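Probable glutaminase ybaS (Escherichia coli, PDB 1U60) catalyses the hydrolysis of L-glutamine to L-glutamate and ammonium, as a member of the glutaminase family with a beta-lactamase-like fold. Local coordinates at residues A63-S68 with Q159-T164; A118-T123 with D190-Q195; Q25-D28 with F32-N35; P97-I102 with N165-A170. All blocks are in the same frame, centred on the assembly; numbering follows the deposited sequence.

Contact 1: residues A63-S68 with Q159-T164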
loop_
_atom_site.group_PDB
_atom_site.type_symbol
_atom_site.label_atom_id
_atom_site.label_comp_id
_atom_site.label_asym_id
_atom_site.label_seq_id
_atom_site.Cartn_x
_atom_site.Cartn_y
_atom_site.Cartn_z
ATOM N N ALA A 63 7.369 -20.490 -15.079
ATOM C CA ALA A 63 8.443 -20.111 -14.124
ATOM C C ALA A 63 7.912 -19.161 -13.079
ATOM O O ALA A 63 7.224 -18.208 -13.402
ATOM C CB ALA A 63 9.647 -19.501 -14.881
ATOM N N LEU A 64 8.164 -19.478 -11.827
ATOM C CA LEU A 64 7.731 -18.719 -10.665
ATOM C C LEU A 64 8.294 -17.299 -10.692
ATOM O O LEU A 64 7.602 -16.364 -10.415
ATOM C CB LEU A 64 8.194 -19.458 -9.423
ATOM C CG LEU A 64 7.752 -18.916 -8.052
ATOM C CD1 LEU A 64 6.250 -18.948 -7.879
ATOM C CD2 LEU A 64 8.380 -19.745 -6.973
ATOM N N GLU A 65 9.579 -17.202 -11.007
ATOM C CA GLU A 65 10.352 -15.996 -11.058
ATOM C C GLU A 65 10.136 -15.148 -9.802
ATOM O O GLU A 65 10.176 -15.694 -8.711
ATOM C CB GLU A 65 10.055 -15.283 -12.385
ATOM C CG GLU A 65 10.536 -16.109 -13.594
ATOM C CD GLU A 65 12.050 -16.074 -13.759
ATOM O OE1 GLU A 65 12.746 -15.333 -12.999
ATOM O OE2 GLU A 65 12.542 -16.750 -14.672
ATOM N N SER A 66 9.811 -13.851 -9.928
ATOM C CA SER A 66 9.867 -13.008 -8.731
ATOM C C SER A 66 8.695 -13.295 -7.785
ATOM O O SER A 66 8.656 -12.805 -6.652
ATOM C CB SER A 66 9.986 -11.519 -9.062
ATOM O OG SER A 66 8.820 -11.161 -9.654
ATOM N N ILE A 67 7.739 -14.121 -8.163
ATOM C CA ILE A 67 6.760 -14.523 -7.165
ATOM C C ILE A 67 7.432 -15.268 -6.005
ATOM O O ILE A 67 6.919 -15.255 -4.853
ATOM C CB ILE A 67 5.560 -15.336 -7.811
ATOM C CG1 ILE A 67 4.798 -14.462 -8.845
ATOM C CG2 ILE A 67 4.622 -15.794 -6.737
ATOM C CD1 ILE A 67 3.864 -15.223 -9.701
ATOM N N SER A 68 8.572 -15.913 -6.289
ATOM C CA SER A 68 9.400 -16.538 -5.259
ATOM C C SER A 68 9.737 -15.599 -4.078
ATOM O O SER A 68 9.935 -16.085 -2.962
ATOM C CB SER A 68 10.700 -17.020 -5.890
ATOM O OG SER A 68 11.523 -15.937 -6.253
ATOM N N GLN A 159 19.865 -22.804 -15.384
ATOM C CA GLN A 159 21.112 -22.616 -16.147
ATOM C C GLN A 159 21.129 -21.313 -16.967
ATOM O O GLN A 159 22.163 -20.608 -17.005
ATOM C CB GLN A 159 21.410 -23.854 -17.021
ATOM C CG GLN A 159 22.923 -24.131 -17.193
ATOM C CD GLN A 159 23.603 -24.516 -15.853
ATOM O OE1 GLN A 159 23.426 -25.646 -15.344
ATOM N NE2 GLN A 159 24.351 -23.580 -15.278
ATOM N N SER A 160 20.002 -20.966 -17.585
ATOM C CA SER A 160 19.871 -19.738 -18.339
ATOM C C SER A 160 19.955 -18.491 -17.467
ATOM O O SER A 160 20.646 -17.513 -17.791
ATOM C CB SER A 160 18.543 -19.722 -19.116
ATOM O OG SER A 160 18.590 -20.658 -20.163
ATOM N N GLU A 161 19.235 -18.523 -16.350
ATOM C CA GLU A 161 19.238 -17.394 -15.409
ATOM C C GLU A 161 20.613 -17.185 -14.779
ATOM O O GLU A 161 21.035 -16.048 -14.604
ATOM C CB GLU A 161 18.200 -17.642 -14.318
ATOM C CG GLU A 161 16.746 -17.545 -14.833
ATOM C CD GLU A 161 16.226 -16.130 -14.908
ATOM O OE1 GLU A 161 17.025 -15.185 -14.687
ATOM O OE2 GLU A 161 15.023 -15.924 -15.248
ATOM N N GLN A 162 21.292 -18.291 -14.430
ATOM C CA GLN A 162 22.553 -18.265 -13.696
ATOM C C GLN A 162 23.653 -17.657 -14.570
ATOM O O GLN A 162 24.676 -17.172 -14.044
ATOM C CB GLN A 162 23.002 -19.686 -13.282
ATOM C CG GLN A 162 22.256 -20.401 -12.124
ATOM C CD GLN A 162 22.463 -19.828 -10.725
ATOM O OE1 GLN A 162 23.415 -19.083 -10.447
ATOM N NE2 GLN A 162 21.592 -20.222 -9.827
ATOM N N THR A 163 23.465 -17.766 -15.895
ATOM C CA THR A 163 24.504 -17.326 -16.833
ATOM C C THR A 163 24.180 -16.013 -17.490
ATOM O O THR A 163 24.954 -15.534 -18.336
ATOM C CB THR A 163 24.781 -18.398 -17.889
ATOM O OG1 THR A 163 23.574 -18.759 -18.553
ATOM C CG2 THR A 163 25.267 -19.655 -17.267
ATOM N N THR A 164 23.067 -15.403 -17.088
ATOM C CA THR A 164 22.693 -14.061 -17.529
ATOM C C THR A 164 22.403 -13.021 -16.445
ATOM O O THR A 164 21.913 -11.919 -16.759
ATOM C CB THR A 164 21.440 -14.115 -18.430
ATOM O OG1 THR A 164 20.356 -14.755 -17.728
ATOM C CG2 THR A 164 21.713 -14.931 -19.705
#
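Glu65 and Glu161 meet carboxylate to carboxylate; Glu65 directly precedes Ser66, the serine that begins the S-x-x-K sequence signature of this beta-lactamase-like fold. They come from opposite directions, Glu65 from the loop between strand 62-63 and helix 68-80, Glu161 from the last turn of helix 155-162. The OE2 atoms of Glu65 and Glu161 are 2.7 Å apart, while OE1 of Glu65 stands 3.3 Å from that same Glu161 OE2, two acceptors side by side. The carboxylate planes are turned 52° against each other, and all of the touching is done by the ends of the side chains. Each chain folds at its second torsion (chi2 -75° in Glu65, -83° in Glu161), which brings the acid group round to its partner. Tyr29 OH makes a further hydrogen bond to Glu161 OE2, so this one oxygen faces both a phenol and an acid; the side chains of Glu65 and Glu161 are both buried.

Outward from the pair, the backbone of Glu65 is hydrogen-bonded to Cys196, just before strand 198-200, and that of Leu64 to Thr198 within it. Glu65 itself has a positive phi, unusual for a residue with a side chain, at the sharp bend that delivers Ser66. Ser66 and Glu161 are both predicted to bind substrate, and Ser66 OG is hydrogen-bonded to Tyr244 OH, another predicted substrate residue. Behind Glu161, the chain leaves its helix through two threonines that reach back to helix carbonyls: Thr163 OG1 donates to Gln159 O at 2.8 Å, and Thr164 OG1 to Ser160 O at 2.8 Å.

Contact 2: residues A118-T123 with D190-Q195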
loop_
_atom_site.group_PDB
_atom_site.type_symbol
_atom_site.label_atom_id
_atom_site.label_comp_id
_atom_site.label_asym_id
_atom_site.label_seq_id
_atom_site.Cartn_x
_atom_site.Cartn_y
_atom_site.Cartn_z
ATOM N N ALA A 118 16.657 -6.152 -5.060
ATOM C CA ALA A 118 17.690 -5.923 -4.059
ATOM C C ALA A 118 17.195 -6.439 -2.690
ATOM O O ALA A 118 17.893 -7.174 -2.008
ATOM C CB ALA A 118 18.026 -4.388 -4.005
ATOM N N GLY A 119 15.970 -6.076 -2.312
ATOM C CA GLY A 119 15.433 -6.568 -1.066
ATOM C C GLY A 119 15.278 -8.074 -1.024
ATOM O O GLY A 119 15.428 -8.689 0.023
ATOM N N ALA A 120 14.965 -8.678 -2.158
ATOM C CA ALA A 120 14.709 -10.089 -2.213
ATOM C C ALA A 120 16.015 -10.833 -2.058
ATOM O O ALA A 120 16.090 -11.824 -1.368
ATOM C CB ALA A 120 14.047 -10.450 -3.537
ATOM N N ILE A 121 17.060 -10.334 -2.699
ATOM C CA ILE A 121 18.382 -10.951 -2.566
ATOM C C ILE A 121 18.870 -10.868 -1.114
ATOM O O ILE A 121 19.417 -11.840 -0.568
ATOM C CB ILE A 121 19.381 -10.313 -3.552
ATOM C CG1 ILE A 121 19.008 -10.701 -4.985
ATOM C CG2 ILE A 121 20.809 -10.797 -3.271
ATOM C CD1 ILE A 121 19.641 -9.853 -6.086
ATOM N N ALA A 122 18.601 -9.748 -0.470
ATOM C CA ALA A 122 18.903 -9.551 0.970
ATOM C C ALA A 122 18.071 -10.473 1.855
ATOM O O ALA A 122 18.621 -11.060 2.827
ATOM C CB ALA A 122 18.740 -8.143 1.362
ATOM N N THR A 123 16.801 -10.690 1.491
ATOM C CA THR A 123 15.909 -11.569 2.267
ATOM C C THR A 123 16.403 -13.041 2.096
ATOM O O THR A 123 16.467 -13.811 3.053
ATOM C CB THR A 123 14.497 -11.396 1.831
ATOM O OG1 THR A 123 14.102 -9.991 1.962
ATOM C CG2 THR A 123 13.543 -12.228 2.701
ATOM N N ASP A 190 23.230 -16.746 -6.088
ATOM C CA ASP A 190 22.966 -18.060 -6.624
ATOM C C ASP A 190 21.585 -18.552 -6.138
ATOM O O ASP A 190 20.773 -18.971 -6.933
ATOM C CB ASP A 190 24.103 -18.987 -6.166
ATOM C CG ASP A 190 23.893 -20.464 -6.474
ATOM O OD1 ASP A 190 22.964 -20.895 -7.227
ATOM O OD2 ASP A 190 24.666 -21.295 -5.958
ATOM N N VAL A 191 21.345 -18.514 -4.847
ATOM C CA VAL A 191 20.104 -19.098 -4.332
ATOM C C VAL A 191 18.902 -18.295 -4.795
ATOM O O VAL A 191 17.873 -18.866 -5.122
ATOM C CB VAL A 191 20.143 -19.298 -2.837
ATOM C CG1 VAL A 191 18.856 -19.865 -2.320
ATOM C CG2 VAL A 191 21.281 -20.280 -2.518
ATOM N N TYR A 192 19.066 -16.980 -4.835
ATOM C CA TYR A 192 17.996 -16.111 -5.325
ATOM C C TYR A 192 17.621 -16.526 -6.773
ATOM O O TYR A 192 16.452 -16.636 -7.139
ATOM C CB TYR A 192 18.380 -14.618 -5.266
ATOM C CG TYR A 192 17.259 -13.813 -5.874
ATOM C CD1 TYR A 192 16.050 -13.721 -5.214
ATOM C CD2 TYR A 192 17.346 -13.281 -7.167
ATOM C CE1 TYR A 192 14.998 -13.086 -5.744
ATOM C CE2 TYR A 192 16.251 -12.610 -7.720
ATOM C CZ TYR A 192 15.080 -12.533 -6.989
ATOM O OH TYR A 192 13.935 -11.973 -7.490
ATOM N N THR A 193 18.641 -16.777 -7.596
ATOM C CA THR A 193 18.439 -17.237 -8.973
ATOM C C THR A 193 17.687 -18.572 -9.042
ATOM O O THR A 193 16.729 -18.711 -9.799
ATOM C CB THR A 193 19.791 -17.336 -9.668
ATOM O OG1 THR A 193 20.408 -16.041 -9.620
ATOM C CG2 THR A 193 19.625 -17.661 -11.121
ATOM N N ARG A 194 18.083 -19.505 -8.195
ATOM C CA ARG A 194 17.400 -20.809 -8.075
ATOM C C ARG A 194 15.950 -20.643 -7.711
ATOM O O ARG A 194 15.092 -21.284 -8.314
ATOM C CB ARG A 194 18.062 -21.722 -7.036
ATOM C CG ARG A 194 19.501 -22.100 -7.361
ATOM C CD ARG A 194 20.059 -23.107 -6.382
ATOM N NE ARG A 194 21.507 -23.058 -6.191
ATOM C CZ ARG A 194 22.192 -23.934 -5.430
ATOM N NH1 ARG A 194 21.572 -24.940 -4.837
ATOM N NH2 ARG A 194 23.489 -23.808 -5.267
ATOM N N GLN A 195 15.661 -19.803 -6.715
ATOM C CA GLN A 195 14.288 -19.702 -6.206
ATOM C C GLN A 195 13.329 -19.158 -7.261
ATOM O O GLN A 195 12.124 -19.463 -7.278
ATOM C CB GLN A 195 14.239 -18.904 -4.916
ATOM C CG GLN A 195 14.198 -17.395 -5.102
ATOM C CD GLN A 195 14.052 -16.636 -3.830
ATOM O OE1 GLN A 195 13.306 -15.600 -3.782
ATOM N NE2 GLN A 195 14.749 -17.037 -2.830
HETATM O O HOH W 1 13.652 -13.434 -1.931
#
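One face of the Tyr192 ring carries Ile121, whose CG1 sits over it as a CH-pi contact, 4.0 Å from the ring centroid of Tyr192 and 27° off the normal. The branch lies toward the inner end of the ring, with Ile121 CG1 3.7 Å from Tyr192 CG. Ala120 comes in obliquely farther out, its CB 3.6 Å from Tyr192 CE1. The second flat group, the Arg194 guanidinium, takes no part in the contact with 118-123 and packs on helices 155-162 and 132-147. It takes Asp190 one turn earlier at its NE edge, side-on, with NE to Asp190 OD1 at 2.8 Å (171°) and NH2 to Asp190 OD2 completing the two-pronged salt bridge. Arg194 NH1 has a second acid, Glu133.

With chi1 at 176°, Tyr192 sends its phenol out from helix 185-195 across the side of helix 117-126; Ile121 meets it at about a right angle. This is buried helix-to-helix packing in the helical part of the beta-lactamase-like glutaminase fold, and it probably lines part of the predicted substrate site. Tyr192 is itself a predicted substrate residue, with Asn117 and Asn168 close by, and Lys69 of helix 68-80 touches both Tyr192 and Ala120.

Between 118-123 and 190-195 there is no direct hydrogen bond, but a water lies 3.0 Å from Ala120 O and 2.9 Å from Gln195 OE1, well angled to both though with more acceptors in reach than protons. Ser68 OG shares that glutamine oxygen. One residue before Ala120, Gly119 O accepts from Thr123 N and Thr123 OG1, on opposite faces of its plane.

Contact 3: residues Q25-D28 with F32-N35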
loop_
_atom_site.group_PDB
_atom_site.type_symbol
_atom_site.label_atom_id
_atom_site.label_comp_id
_atom_site.label_asym_id
_atom_site.label_seq_id
_atom_site.Cartn_x
_atom_site.Cartn_y
_atom_site.Cartn_z
ATOM N N GLN A 25 4.149 -8.431 -24.353
ATOM C CA GLN A 25 5.141 -9.310 -24.929
ATOM C C GLN A 25 5.699 -10.270 -23.883
ATOM O O GLN A 25 5.912 -9.887 -22.728
ATOM C CB GLN A 25 6.345 -8.499 -25.443
ATOM C CG GLN A 25 6.011 -7.440 -26.451
ATOM C CD GLN A 25 7.268 -6.830 -26.983
ATOM O OE1 GLN A 25 7.582 -5.698 -26.652
ATOM N NE2 GLN A 25 8.034 -7.600 -27.748
ATOM N N ASN A 26 6.009 -11.501 -24.270
ATOM C CA ASN A 26 6.716 -12.380 -23.360
ATOM C C ASN A 26 8.034 -11.774 -22.932
ATOM O O ASN A 26 8.729 -11.118 -23.729
ATOM C CB ASN A 26 7.111 -13.720 -23.978
ATOM C CG ASN A 26 5.945 -14.635 -24.270
ATOM O OD1 ASN A 26 4.793 -14.204 -24.472
ATOM N ND2 ASN A 26 6.252 -15.921 -24.363
ATOM N N ALA A 27 8.392 -11.990 -21.670
ATOM C CA ALA A 27 9.775 -11.874 -21.251
ATOM C C ALA A 27 10.624 -12.696 -22.221
ATOM O O ALA A 27 10.191 -13.778 -22.628
ATOM C CB ALA A 27 9.961 -12.382 -19.824
ATOM N N ASP A 28 11.756 -12.132 -22.655
ATOM C CA ASP A 28 12.590 -12.806 -23.646
ATOM C C ASP A 28 14.105 -12.719 -23.399
ATOM O O ASP A 28 14.913 -12.988 -24.295
ATOM C CB ASP A 28 12.190 -12.340 -25.049
ATOM C CG ASP A 28 12.551 -10.882 -25.313
ATOM O OD1 ASP A 28 13.131 -10.227 -24.430
ATOM O OD2 ASP A 28 12.306 -10.326 -26.404
ATOM N N PHE A 32 13.923 -19.802 -22.756
ATOM C CA PHE A 32 12.830 -20.534 -22.178
ATOM C C PHE A 32 11.597 -19.622 -22.094
ATOM O O PHE A 32 10.504 -20.038 -22.489
ATOM C CB PHE A 32 13.182 -21.057 -20.776
ATOM C CG PHE A 32 12.135 -21.954 -20.183
ATOM C CD1 PHE A 32 12.167 -23.311 -20.388
ATOM C CD2 PHE A 32 11.099 -21.424 -19.422
ATOM C CE1 PHE A 32 11.207 -24.153 -19.813
ATOM C CE2 PHE A 32 10.129 -22.234 -18.893
ATOM C CZ PHE A 32 10.177 -23.614 -19.083
ATOM N N LEU A 33 11.752 -18.427 -21.524
ATOM C CA LEU A 33 10.621 -17.500 -21.384
ATOM C C LEU A 33 10.121 -17.019 -22.751
ATOM O O LEU A 33 8.922 -16.858 -22.967
ATOM C CB LEU A 33 11.009 -16.343 -20.466
ATOM C CG LEU A 33 11.259 -16.735 -19.020
ATOM C CD1 LEU A 33 11.813 -15.542 -18.243
ATOM C CD2 LEU A 33 9.952 -17.242 -18.357
ATOM N N ALA A 34 11.053 -16.723 -23.666
ATOM C CA ALA A 34 10.692 -16.242 -24.986
ATOM C C ALA A 34 9.810 -17.241 -25.765
ATOM O O ALA A 34 8.925 -16.844 -26.526
ATOM C CB ALA A 34 11.972 -15.961 -25.802
ATOM N N ASN A 35 10.020 -18.519 -25.486
ATOM C CA ASN A 35 9.473 -19.658 -26.241
ATOM C C ASN A 35 8.180 -20.203 -25.638
ATOM O O ASN A 35 7.529 -21.062 -26.212
ATOM C CB ASN A 35 10.520 -20.781 -26.296
ATOM C CG ASN A 35 11.707 -20.449 -27.201
ATOM O OD1 ASN A 35 11.640 -19.540 -28.033
ATOM N ND2 ASN A 35 12.824 -21.191 -27.024
#
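The side chain of Asn26 is directed at the backbone of Leu33, and its ND2 gives a hydrogen bond to Leu33 O at 3.2 Å, the N-H bent to 156°. Seen from the acceptor, the donor lies nearly in line with the carbonyl, the C=O...N angle being 160°. Asn26 CG is anti to its own carbonyl carbon (chi1 -69°), which swings the amide across to the other segment. The same ND2 has a further partner in Val36 O, so one amide nitrogen bridges two carbonyls that follow each other closely in the chain, while Pro281 and Pro282 pack against the residue.

Ala27 and Leu33 meet side by side: Leu33 points at the loop and lays CD1 4.0 Å from Ala27 CB, with its own CB 3.5 Å from Ala27 O. That carbonyl oxygen also receives a CA-H...O contact from Ala34 CA at 3.4 Å; the nearby Ala34 N is badly angled for a hydrogen bond. The structure formed is a tight fold-back in which the loop after helix 4-18 turns into the short helix 31-34 and is held against it, on the surface of the glutaminase domain but close to the predicted substrate pocket. Ala27 lies near Val262, a predicted substrate residue, and about 5 Å separates its side chain from a bound formic acid, probably from the crystallisation liquor.

Asp28 meets Ala34 through CB, 3.7 Å from Ala34 CB, and through its CA; the carboxylate is turned from the other segment. Phe32, likewise turned from the loop, packs on Glu156 and Val157 of helix 155-162, whereas Leu33 reaches inward to touch Glu65.

Contact 4: residues P97-I102 with N165-A170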
loop_
_atom_site.group_PDB
_atom_site.type_symbol
_atom_site.label_atom_id
_atom_site.label_comp_id
_atom_site.label_asym_id
_atom_site.label_seq_id
_atom_site.Cartn_x
_atom_site.Cartn_y
_atom_site.Cartn_z
ATOM N N PRO A 97 11.829 1.086 -10.481
ATOM C CA PRO A 97 11.732 -0.247 -11.082
ATOM C C PRO A 97 12.351 -1.378 -10.239
ATOM O O PRO A 97 13.191 -1.157 -9.341
ATOM C CB PRO A 97 12.455 -0.063 -12.433
ATOM C CG PRO A 97 12.268 1.432 -12.729
ATOM C CD PRO A 97 12.445 2.067 -11.409
ATOM N N PHE A 98 11.936 -2.587 -10.579
ATOM C CA PHE A 98 12.352 -3.806 -9.892
ATOM C C PHE A 98 13.846 -3.980 -9.633
ATOM O O PHE A 98 14.239 -4.628 -8.653
ATOM C CB PHE A 98 11.836 -5.003 -10.691
ATOM C CG PHE A 98 12.612 -5.279 -11.948
ATOM C CD1 PHE A 98 12.439 -4.512 -13.089
ATOM C CD2 PHE A 98 13.536 -6.311 -11.989
ATOM C CE1 PHE A 98 13.154 -4.786 -14.266
ATOM C CE2 PHE A 98 14.272 -6.565 -13.165
ATOM C CZ PHE A 98 14.071 -5.801 -14.293
ATOM N N ASN A 99 14.663 -3.419 -10.520
ATOM C CA ASN A 99 16.107 -3.568 -10.473
ATOM C C ASN A 99 16.869 -2.258 -10.236
ATOM O O ASN A 99 18.054 -2.147 -10.532
ATOM C CB ASN A 99 16.553 -4.193 -11.798
ATOM C CG ASN A 99 16.261 -3.278 -12.996
ATOM O OD1 ASN A 99 15.569 -2.254 -12.873
ATOM N ND2 ASN A 99 16.831 -3.635 -14.169
ATOM N N SER A 100 16.179 -1.265 -9.683
ATOM C CA SER A 100 16.731 0.074 -9.579
ATOM C C SER A 100 17.858 0.207 -8.590
ATOM O O SER A 100 17.659 0.030 -7.372
ATOM C CB SER A 100 15.647 1.069 -9.179
ATOM O OG SER A 100 16.290 2.340 -9.033
ATOM N N VAL A 101 19.062 0.535 -9.072
ATOM C CA VAL A 101 20.163 0.885 -8.171
ATOM C C VAL A 101 20.108 2.340 -7.662
ATOM O O VAL A 101 20.722 2.645 -6.652
ATOM C CB VAL A 101 21.599 0.507 -8.749
ATOM C CG1 VAL A 101 21.661 -1.015 -9.092
ATOM C CG2 VAL A 101 22.016 1.344 -9.929
ATOM N N ILE A 102 19.404 3.228 -8.367
ATOM C CA ILE A 102 19.162 4.586 -7.871
ATOM C C ILE A 102 18.437 4.472 -6.520
ATOM O O ILE A 102 18.837 5.094 -5.524
ATOM C CB ILE A 102 18.337 5.404 -8.868
ATOM C CG1 ILE A 102 19.131 5.672 -10.168
ATOM C CG2 ILE A 102 17.924 6.749 -8.238
ATOM C CD1 ILE A 102 18.321 6.461 -11.225
ATOM N N ASN A 165 22.604 -13.361 -15.186
ATOM C CA ASN A 165 22.133 -12.543 -14.045
ATOM C C ASN A 165 23.162 -11.534 -13.537
ATOM O O ASN A 165 23.265 -11.283 -12.330
ATOM C CB ASN A 165 21.691 -13.450 -12.893
ATOM C CG ASN A 165 22.827 -14.319 -12.308
ATOM O OD1 ASN A 165 22.628 -15.073 -11.288
ATOM N ND2 ASN A 165 24.016 -14.210 -12.885
ATOM N N PHE A 166 23.919 -10.966 -14.465
ATOM C CA PHE A 166 24.988 -10.018 -14.125
ATOM C C PHE A 166 24.529 -8.815 -13.329
ATOM O O PHE A 166 25.230 -8.351 -12.394
ATOM C CB PHE A 166 25.698 -9.563 -15.412
ATOM C CG PHE A 166 26.086 -10.725 -16.314
ATOM C CD1 PHE A 166 26.954 -11.694 -15.857
ATOM C CD2 PHE A 166 25.518 -10.848 -17.592
ATOM C CE1 PHE A 166 27.281 -12.812 -16.641
ATOM C CE2 PHE A 166 25.830 -11.946 -18.385
ATOM C CZ PHE A 166 26.711 -12.942 -17.904
ATOM N N HIS A 167 23.365 -8.273 -13.647
ATOM C CA HIS A 167 22.920 -7.124 -12.922
ATOM C C HIS A 167 22.540 -7.492 -11.461
ATOM O O HIS A 167 22.809 -6.702 -10.533
ATOM C CB HIS A 167 21.791 -6.455 -13.693
ATOM C CG HIS A 167 21.406 -5.129 -13.161
ATOM N ND1 HIS A 167 21.852 -3.940 -13.692
ATOM C CD2 HIS A 167 20.586 -4.808 -12.139
ATOM C CE1 HIS A 167 21.332 -2.937 -13.006
ATOM N NE2 HIS A 167 20.574 -3.438 -12.041
ATOM N N ASN A 168 21.988 -8.687 -11.220
ATOM C CA ASN A 168 21.750 -9.135 -9.846
ATOM C C ASN A 168 23.055 -9.406 -9.074
ATOM O O ASN A 168 23.100 -9.209 -7.850
ATOM C CB ASN A 168 20.879 -10.380 -9.804
ATOM C CG ASN A 168 19.410 -10.105 -9.985
ATOM O OD1 ASN A 168 18.641 -11.057 -10.266
ATOM N ND2 ASN A 168 18.994 -8.860 -9.923
ATOM N N ARG A 169 24.102 -9.833 -9.763
ATOM C CA ARG A 169 25.445 -9.976 -9.144
ATOM C C ARG A 169 25.919 -8.643 -8.641
ATOM O O ARG A 169 26.459 -8.540 -7.507
ATOM C CB ARG A 169 26.490 -10.548 -10.095
ATOM C CG ARG A 169 26.189 -11.928 -10.684
ATOM C CD ARG A 169 27.212 -12.427 -11.659
ATOM N NE ARG A 169 26.677 -13.566 -12.412
ATOM C CZ ARG A 169 27.418 -14.370 -13.177
ATOM N NH1 ARG A 169 28.749 -14.221 -13.269
ATOM N NH2 ARG A 169 26.839 -15.344 -13.844
ATOM N N ALA A 170 25.711 -7.604 -9.456
ATOM C CA ALA A 170 26.025 -6.246 -9.040
ATOM C C ALA A 170 25.260 -5.817 -7.788
ATOM O O ALA A 170 25.850 -5.282 -6.853
ATOM C CB ALA A 170 25.758 -5.277 -10.117
#
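His167 NE2 meets Asn99 O, joining the start of helix 166-178 to the loop before helix 101-106. Two residues earlier, Asn165 stands at the N-cap position of helix 166-178; its side chain makes no capping bond, and its carbonyl oxygen accepts from Arg169 N. Phe166 does not touch the loop; its CE1 lies 3.7 Å above the guanidinium plane of Arg169.

His167 carries the contact. Its ring is held trans to the backbone N (chi1 -170°) and extends straight across to residues 97-102, where NE2 donates to Asn99 O at 3.2 Å with an angle of 148°. The donor lies in the carbonyl plane, although the oxygen is tilted 19° from the ring plane. Asn99 ND2 lies 4.2 Å above one face of the His167 ring, toward its rim, while Asn99 CG lies 3.5 Å above one face of the Phe98 ring, also offset toward the rim. Val101 CG1 comes 4.0 Å from His167 NE2, its side chain running obliquely to the imidazole. The loop has its own scaffold: a type I turn from Pro97 to Ser100, closed by Ser100 N to Pro97 O, then Ser100 OG capping Ala103 N of helix 101-106.

The Asn168 side chain touches Asn117, Ile121 and Tyr192. Arg169 NH2 reaches back to Gln162 O, and Ala170 closes the segment with its N bonded to Phe166 O. With Asn168 and nearby Asn117 both predicted to bind substrate, this loop-to-helix bridge probably lies at the rim of the glutaminase substrate pocket.

How the contacts relate
Contacts 1, 2 and 4 lie together around the predicted substrate pocket, with centres about 10 Å (1 to 2), 11 Å (2 to 4) and 14 Å (1 to 4) apart. Contacts 1 and 2 share the packing of Glu161 CB on Thr193 CG2 at 3.5 Å. Contact 2 reaches contact 4 where Ile121 CD1 lies 3.9 Å from Asn168 CG, and contact 4 is linked in turn to contact 1 through Arg169. Contact 3 flanks the site from contact 1's side: Leu33 CD1 is 3.8 Å from Glu65 OE2, whereas contacts 2 and 4 stay about 10 Å from contact 3 at their nearest atoms. Ser66, Glu161, Asn168 and Tyr192 are thus spread over three neighbouring contacts.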